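Uncharacterized protein (Paraburkholderia phytofirmans, PDB 5T11) is a periplasmic PelC lipoprotein that assembles into a dodecamer and probably guides Pel polysaccharide export across the outer membrane. Local coordinates at residues 45-48 against 54-57. The protein carries 1 engineered substitution. Sequence-based numbering, arbitrary orientation.
Sequences NTLR and DVRI
Arg48 and Leu47, near the end of helix 35-49, pack against Val55 at the start of strand 55-57. The contact closes a beta-alpha-beta unit formed by strand 21-28, the helix and strand 55-57, in a region that matches the LpoB family. Strand 55-57 is outermost on its side of the sheet within the chain. Arg56 pairs through its backbone with Val21 and Val23.

The apolar part is small and buried. Val55 directs its side chain at the helix. Val55 CG2 meets Leu47 CB at 4.2 Å, and the two side chains cross at about a right angle. Val55 CB lies 3.9 Å from Arg48 CG, so the aliphatic part of the arginine also covers the valine. Val55 also touches Ala44, one turn before Arg48.

The Arg48 side chain is extended from CG to NE (chi3 -160°), which carries the guanidinium past the valine to the strand backbone. On the helix side, Asn45 OD1 lies 2.8 Å from Arg48 NH1. Asn45 ND2 hydrogen-bonds to Thr130 OG1 of a second subunit, so this corner adjoins a subunit interface.

Two links tie the arginine to Val55. NH2 of Arg48 donates to Val55 O at 2.6 Å, from above the carbonyl plane and with a bent N-H...O angle of 133°. A water in the guanidinium plane accepts from Arg48 NE at 2.7 Å and from Val55 N at 3.0 Å.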
# COMPACT_ATOMS: atom_id res chain seq x y z
N ASN B 45 -3.97 43.47 0.88
CA ASN B 45 -2.73 44.19 0.60
C ASN B 45 -2.76 44.82 -0.80
O ASN B 45 -2.25 45.93 -0.99
CB ASN B 45 -1.52 43.27 0.75
CG ASN B 45 -0.97 43.26 2.18
OD1 ASN B 45 -1.63 43.71 3.13
ND2 ASN B 45 0.26 42.76 2.34
N THR B 46 -3.39 44.15 -1.77
CA THR B 46 -3.47 44.69 -3.12
C THR B 46 -4.27 45.99 -3.14
O THR B 46 -3.81 47.01 -3.67
CB THR B 46 -4.08 43.65 -4.07
OG1 THR B 46 -3.29 42.46 -4.07
CG2 THR B 46 -4.18 44.20 -5.49
N LEU B 47 -5.47 45.97 -2.55
CA LEU B 47 -6.26 47.19 -2.41
C LEU B 47 -5.47 48.31 -1.74
O LEU B 47 -5.60 49.48 -2.12
CB LEU B 47 -7.53 46.92 -1.60
CG LEU B 47 -8.62 46.05 -2.21
CD1 LEU B 47 -9.76 45.89 -1.20
CD2 LEU B 47 -9.13 46.63 -3.54
N ARG B 48 -4.65 47.96 -0.74
CA ARG B 48 -3.81 48.96 -0.09
C ARG B 48 -2.70 49.44 -1.01
O ARG B 48 -2.41 50.64 -1.07
CB ARG B 48 -3.21 48.41 1.20
CG ARG B 48 -4.15 48.36 2.37
CD ARG B 48 -3.37 47.99 3.62
NE ARG B 48 -4.25 47.46 4.65
CZ ARG B 48 -4.34 46.19 4.98
NH1 ARG B 48 -3.58 45.29 4.37
NH2 ARG B 48 -5.19 45.82 5.94
N ASP B 54 -7.65 52.82 4.26
CA ASP B 54 -8.25 52.04 5.35
C ASP B 54 -8.91 50.80 4.75
O ASP B 54 -10.01 50.88 4.19
CB ASP B 54 -9.26 52.88 6.12
CG ASP B 54 -9.78 52.19 7.37
OD1 ASP B 54 -9.43 51.01 7.61
OD2 ASP B 54 -10.55 52.82 8.12
N VAL B 55 -8.23 49.66 4.87
CA VAL B 55 -8.70 48.36 4.40
C VAL B 55 -8.53 47.36 5.53
O VAL B 55 -7.43 47.22 6.07
CB VAL B 55 -7.93 47.88 3.16
CG1 VAL B 55 -8.43 46.52 2.72
CG2 VAL B 55 -8.04 48.90 2.02
N ARG B 56 -9.61 46.65 5.89
CA ARG B 56 -9.58 45.72 7.02
C ARG B 56 -10.25 44.41 6.63
O ARG B 56 -11.25 44.41 5.90
CB ARG B 56 -10.28 46.30 8.26
N ILE B 57 -9.70 43.30 7.13
CA ILE B 57 -10.26 41.97 6.93
C ILE B 57 -11.16 41.63 8.11
O ILE B 57 -10.72 41.68 9.27
CB ILE B 57 -9.14 40.92 6.79
CG1 ILE B 57 -8.21 41.26 5.62
CG2 ILE B 57 -9.75 39.53 6.67
CD1 ILE B 57 -7.01 40.32 5.52
O HOH W 1 -5.32 49.70 5.58